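Local structure of bifunctional enzyme IspD/IspF (1W55) at residues S2-S14 / A83-V97. The protein catalyses two steps of isoprenoid precursor synthesis, cytidylyl transfer from CTP to methylerythritol phosphate and the later cyclisation to methylerythritol 2,4-cyclodiphosphate with release of CMP. Numbering follows the deposited sequence.
Sequences SEMSLIMLAAGNS and ALELIDSEFVMVSDV. With C (cytidine-5'-monophosphate), chain D; EDO (1,2-ethanediol), chain F.
Ile-7 projects from strand 4-9 onto the C-terminal end of helix 76-84, the turn that follows it and strand 91-96, within the parallel portion of the mixed, Rossmann-like sheet of the GT-A type cytidylyltransferase domain. Its CG1 branch lies beside the backbone N (chi1 -61°), which brings CD1 to Leu-84 CD2 at 3.7 Å, with Val-92 CG2 and Ile-87 CG1 also around it; CG2 meets Ala-83 CB. Leu-9 CD1 continues this layer against Val-94 CG1 (3.6 Å). On the other face, Leu-6 CD1 rests on Met-93 CG, and the bent chain of Met-8 carries CE to Val-97 CG1 (3.9 Å), under helix 33-42.

The two strands run parallel and are joined by a ladder of seven backbone hydrogen bonds from Glu-3 to Val-97. At its N-terminal end, Phe-91 O accepts hydrogen bonds from both Ser-5 N and Ser-89 OG, the latter at 2.7 Å. At its C-terminal end lies the CMP pocket: Ala-11 N and O hold the base and ribose, while Asp-96, which forms salt bridges with Arg-76 and Arg-99, packs OD1 against C4' of the ribose. Leu-9 O receives Val-97 N at 3.1 Å and also the nucleotide hydroxyl O3' at 2.6 Å.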
loop_
_atom_site.group_PDB
_atom_site.type_symbol
_atom_site.label_atom_id
_atom_site.label_comp_id
_atom_site.label_asym_id
_atom_site.label_seq_id
_atom_site.Cartn_x
_atom_site.Cartn_y
_atom_site.Cartn_z
ATOM N N SER A 2 -8.942 39.214 20.350
ATOM C CA SER A 2 -8.120 39.983 19.366
ATOM C C SER A 2 -7.205 39.062 18.542
ATOM O O SER A 2 -7.475 37.857 18.419
ATOM C CB SER A 2 -7.314 41.078 20.077
ATOM O OG SER A 2 -7.718 42.369 19.651
ATOM N N GLU A 3 -6.127 39.624 17.990
ATOM C CA GLU A 3 -5.301 38.894 17.031
ATOM C C GLU A 3 -3.980 38.318 17.557
ATOM O O GLU A 3 -3.489 38.684 18.632
ATOM C CB GLU A 3 -5.086 39.711 15.749
ATOM C CG GLU A 3 -6.006 39.258 14.626
ATOM C CD GLU A 3 -5.286 39.010 13.314
ATOM O OE1 GLU A 3 -5.204 39.955 12.493
ATOM O OE2 GLU A 3 -4.818 37.867 13.098
ATOM N N MET A 4 -3.432 37.404 16.757
ATOM C CA MET A 4 -2.302 36.575 17.124
ATOM C C MET A 4 -1.244 36.618 16.033
ATOM O O MET A 4 -1.564 36.577 14.839
ATOM C CB MET A 4 -2.779 35.137 17.322
ATOM C CG MET A 4 -1.771 34.208 17.985
ATOM S SD MET A 4 -2.520 32.676 18.524
ATOM C CE MET A 4 -3.202 32.019 16.975
ATOM N N SER A 5 0.015 36.713 16.460
ATOM C CA SER A 5 1.172 36.584 15.577
ATOM C C SER A 5 1.875 35.251 15.851
ATOM O O SER A 5 1.526 34.544 16.791
ATOM C CB SER A 5 2.143 37.749 15.778
ATOM O OG SER A 5 1.549 38.981 15.417
ATOM N N LEU A 6 2.846 34.905 15.008
ATOM C CA LEU A 6 3.577 33.654 15.148
ATOM C C LEU A 6 5.081 33.920 15.180
ATOM O O LEU A 6 5.602 34.650 14.329
ATOM C CB LEU A 6 3.217 32.669 14.018
ATOM C CG LEU A 6 4.000 31.343 13.940
ATOM C CD1 LEU A 6 3.676 30.448 15.128
ATOM C CD2 LEU A 6 3.760 30.587 12.618
ATOM N N ILE A 7 5.758 33.356 16.186
ATOM C CA ILE A 7 7.219 33.339 16.213
ATOM C C ILE A 7 7.712 31.901 16.109
ATOM O O ILE A 7 7.415 31.061 16.971
ATOM C CB ILE A 7 7.792 34.011 17.486
ATOM C CG1 ILE A 7 7.382 35.492 17.570
ATOM C CG2 ILE A 7 9.321 33.861 17.523
ATOM C CD1 ILE A 7 7.767 36.164 18.909
ATOM N N MET A 8 8.447 31.619 15.035
ATOM C CA MET A 8 9.092 30.321 14.858
ATOM C C MET A 8 10.535 30.427 15.326
ATOM O O MET A 8 11.295 31.270 14.851
ATOM C CB MET A 8 9.031 29.864 13.391
ATOM C CG MET A 8 7.617 29.653 12.835
ATOM S SD MET A 8 6.619 28.427 13.733
ATOM C CE MET A 8 7.598 26.919 13.478
ATOM N N LEU A 9 10.913 29.573 16.264
ATOM C CA LEU A 9 12.257 29.638 16.828
ATOM C C LEU A 9 13.176 28.669 16.085
ATOM O O LEU A 9 13.041 27.470 16.223
ATOM C CB LEU A 9 12.215 29.340 18.339
ATOM C CG LEU A 9 11.497 30.399 19.198
ATOM C CD1 LEU A 9 11.329 29.915 20.608
ATOM C CD2 LEU A 9 12.236 31.753 19.194
ATOM N N ALA A 10 14.112 29.204 15.309
ATOM C CA ALA A 10 14.898 28.395 14.379
ATOM C C ALA A 10 16.380 28.764 14.367
ATOM O O ALA A 10 17.098 28.397 13.435
ATOM C CB ALA A 10 14.320 28.519 12.967
ATOM N N ALA A 11 16.834 29.485 15.392
ATOM C CA ALA A 11 18.239 29.884 15.485
ATOM C C ALA A 11 19.054 28.916 16.336
ATOM O O ALA A 11 18.527 27.950 16.878
ATOM C CB ALA A 11 18.362 31.320 16.019
ATOM N N GLY A 12 20.351 29.186 16.439
ATOM C CA GLY A 12 21.264 28.346 17.196
ATOM C C GLY A 12 21.696 27.101 16.441
ATOM O O GLY A 12 21.045 26.672 15.478
ATOM N N ASN A 13 22.802 26.518 16.887
ATOM C CA ASN A 13 23.340 25.334 16.247
ATOM C C ASN A 13 23.699 24.290 17.281
ATOM O O ASN A 13 24.780 24.330 17.876
ATOM C CB ASN A 13 24.547 25.679 15.360
ATOM C CG ASN A 13 25.084 24.465 14.596
ATOM O OD1 ASN A 13 24.317 23.669 14.033
ATOM N ND2 ASN A 13 26.409 24.317 14.581
ATOM N N SER A 14 22.770 23.365 17.499
ATOM C CA SER A 14 22.969 22.290 18.456
ATOM C C SER A 14 23.821 21.199 17.827
ATOM O O SER A 14 23.615 20.829 16.662
ATOM C CB SER A 14 21.621 21.717 18.909
ATOM O OG SER A 14 21.480 21.768 20.323
ATOM N N ALA A 83 12.737 38.645 18.981
ATOM C CA ALA A 83 11.638 38.516 18.018
ATOM C C ALA A 83 10.348 39.163 18.519
ATOM O O ALA A 83 9.558 39.673 17.721
ATOM C CB ALA A 83 11.403 37.055 17.661
ATOM N N LEU A 84 10.130 39.131 19.833
ATOM C CA LEU A 84 8.942 39.765 20.427
ATOM C C LEU A 84 8.852 41.279 20.189
ATOM O O LEU A 84 7.752 41.820 20.104
ATOM C CB LEU A 84 8.832 39.460 21.926
ATOM C CG LEU A 84 8.351 38.059 22.315
ATOM C CD1 LEU A 84 8.722 37.751 23.752
ATOM C CD2 LEU A 84 6.849 37.903 22.101
ATOM N N GLU A 85 9.995 41.953 20.060
ATOM C CA GLU A 85 10.006 43.392 19.787
ATOM C C GLU A 85 9.383 43.717 18.425
ATOM O O GLU A 85 9.092 44.880 18.127
ATOM C CB GLU A 85 11.422 43.975 19.912
ATOM C CG GLU A 85 11.927 44.058 21.349
ATOM C CD GLU A 85 11.000 44.856 22.270
ATOM O OE1 GLU A 85 11.018 46.109 22.208
ATOM O OE2 GLU A 85 10.247 44.235 23.058
ATOM N N LEU A 86 9.157 42.679 17.622
ATOM C CA LEU A 86 8.503 42.817 16.326
ATOM C C LEU A 86 6.972 42.640 16.424
ATOM O O LEU A 86 6.242 42.928 15.470
ATOM C CB LEU A 86 9.111 41.815 15.330
ATOM C CG LEU A 86 10.115 42.261 14.246
ATOM C CD1 LEU A 86 10.974 43.477 14.628
ATOM C CD2 LEU A 86 11.007 41.096 13.774
ATOM N N ILE A 87 6.494 42.184 17.578
ATOM C CA ILE A 87 5.087 41.826 17.747
ATOM C C ILE A 87 4.312 42.910 18.487
ATOM O O ILE A 87 4.755 43.388 19.532
ATOM C CB ILE A 87 4.954 40.475 18.511
ATOM C CG1 ILE A 87 5.853 39.394 17.885
ATOM C CG2 ILE A 87 3.479 40.032 18.612
ATOM C CD1 ILE A 87 5.569 39.089 16.421
ATOM N N ASP A 88 3.154 43.287 17.945
ATOM C CA ASP A 88 2.274 44.238 18.628
ATOM C C ASP A 88 0.828 43.749 18.778
ATOM O O ASP A 88 -0.036 44.500 19.224
ATOM C CB ASP A 88 2.348 45.644 17.995
ATOM C CG ASP A 88 1.922 45.667 16.529
ATOM O OD1 ASP A 88 1.016 44.898 16.134
ATOM O OD2 ASP A 88 2.437 46.445 15.696
ATOM N N SER A 89 0.575 42.496 18.407
ATOM C CA SER A 89 -0.733 41.878 18.613
ATOM C C SER A 89 -0.856 41.410 20.062
ATOM O O SER A 89 0.158 41.152 20.717
ATOM C CB SER A 89 -0.956 40.711 17.632
ATOM O OG SER A 89 -0.088 39.608 17.890
ATOM N N GLU A 90 -2.094 41.307 20.554
ATOM C CA GLU A 90 -2.363 40.880 21.927
ATOM C C GLU A 90 -1.778 39.500 22.256
ATOM O O GLU A 90 -1.281 39.270 23.365
ATOM C CB GLU A 90 -3.875 40.869 22.211
ATOM C CG GLU A 90 -4.214 40.849 23.703
ATOM C CD GLU A 90 -5.700 40.683 24.009
ATOM O OE1 GLU A 90 -6.540 40.832 23.095
ATOM O OE2 GLU A 90 -6.036 40.404 25.185
ATOM N N PHE A 91 -1.878 38.580 21.300
ATOM C CA PHE A 91 -1.413 37.215 21.508
ATOM C C PHE A 91 -0.268 36.868 20.577
ATOM O O PHE A 91 -0.139 37.432 19.479
ATOM C CB PHE A 91 -2.556 36.225 21.331
ATOM C CG PHE A 91 -3.674 36.426 22.306
ATOM C CD1 PHE A 91 -4.806 37.164 21.943
ATOM C CD2 PHE A 91 -3.596 35.895 23.593
ATOM C CE1 PHE A 91 -5.848 37.367 22.850
ATOM C CE2 PHE A 91 -4.629 36.091 24.509
ATOM C CZ PHE A 91 -5.759 36.830 24.138
ATOM N N VAL A 92 0.565 35.945 21.036
ATOM C CA VAL A 92 1.637 35.408 20.214
ATOM C C VAL A 92 1.737 33.898 20.388
ATOM O O VAL A 92 1.791 33.382 21.510
ATOM C CB VAL A 92 3.001 36.118 20.478
ATOM C CG1 VAL A 92 3.476 35.904 21.910
ATOM C CG2 VAL A 92 4.060 35.664 19.467
ATOM N N MET A 93 1.726 33.191 19.262
ATOM C CA MET A 93 2.066 31.773 19.261
ATOM C C MET A 93 3.570 31.621 19.034
ATOM O O MET A 93 4.149 32.247 18.136
ATOM C CB MET A 93 1.282 31.023 18.184
ATOM C CG MET A 93 1.552 29.529 18.173
ATOM S SD MET A 93 0.371 28.638 17.163
ATOM C CE MET A 93 -0.869 28.329 18.403
ATOM N N VAL A 94 4.192 30.788 19.857
ATOM C CA VAL A 94 5.623 30.542 19.774
ATOM C C VAL A 94 5.857 29.047 19.622
ATOM O O VAL A 94 5.226 28.249 20.302
ATOM C CB VAL A 94 6.366 31.056 21.023
ATOM C CG1 VAL A 94 7.880 30.841 20.880
ATOM C CG2 VAL A 94 6.061 32.534 21.275
ATOM N N SER A 95 6.768 28.671 18.732
ATOM C CA SER A 95 7.024 27.261 18.469
ATOM C C SER A 95 8.462 26.971 18.053
ATOM O O SER A 95 9.075 27.752 17.326
ATOM C CB SER A 95 6.050 26.739 17.402
ATOM O OG SER A 95 5.890 25.333 17.481
ATOM N N ASP A 96 8.996 25.850 18.537
ATOM C CA ASP A 96 10.260 25.300 18.044
ATOM C C ASP A 96 10.079 24.808 16.601
ATOM O O ASP A 96 9.135 24.074 16.336
ATOM C CB ASP A 96 10.678 24.106 18.910
ATOM C CG ASP A 96 10.652 24.408 20.419
ATOM O OD1 ASP A 96 10.910 25.557 20.838
ATOM O OD2 ASP A 96 10.402 23.531 21.266
ATOM N N VAL A 97 10.964 25.176 15.668
ATOM C CA VAL A 97 10.862 24.603 14.307
ATOM C C VAL A 97 11.083 23.108 14.316
ATOM O O VAL A 97 10.593 22.410 13.436
ATOM C CB VAL A 97 11.854 25.182 13.236
ATOM C CG1 VAL A 97 11.353 26.459 12.650
ATOM C CG2 VAL A 97 13.280 25.292 13.750
HETATM O OP3 C D . 15.543 22.512 22.449
HETATM P P C D . 16.293 23.822 22.487
HETATM O OP1 C D . 17.743 23.675 22.103
HETATM O OP2 C D . 16.021 24.670 23.708
HETATM O "O5'" C D . 15.716 24.652 21.231
HETATM C "C5'" C D . 14.342 24.990 21.118
HETATM C "C4'" C D . 14.121 25.877 19.892
HETATM O "O4'" C D . 14.677 27.184 20.083
HETATM C "C3'" C D . 14.759 25.312 18.637
HETATM O "O3'" C D . 13.792 25.401 17.607
HETATM C "C2'" C D . 15.931 26.222 18.340
HETATM O "O2'" C D . 16.193 26.355 16.948
HETATM C "C1'" C D . 15.489 27.537 18.964
HETATM N N1 C D . 16.644 28.311 19.415
HETATM C C2 C D . 16.761 29.646 18.991
HETATM O O2 C D . 15.883 30.155 18.243
HETATM N N3 C D . 17.827 30.362 19.404
HETATM C C4 C D . 18.784 29.812 20.199
HETATM N N4 C D . 19.852 30.555 20.592
HETATM C C5 C D . 18.681 28.491 20.622
HETATM C C6 C D . 17.582 27.750 20.209
HETATM C C1 EDO F . 10.296 23.843 24.803
HETATM O O1 EDO F . 10.977 22.987 23.898
HETATM C C2 EDO F . 9.168 23.085 25.469
HETATM O O2 EDO F . 9.669 21.868 25.973
HETATM O O HOH W 1 2.357 41.652 15.453
#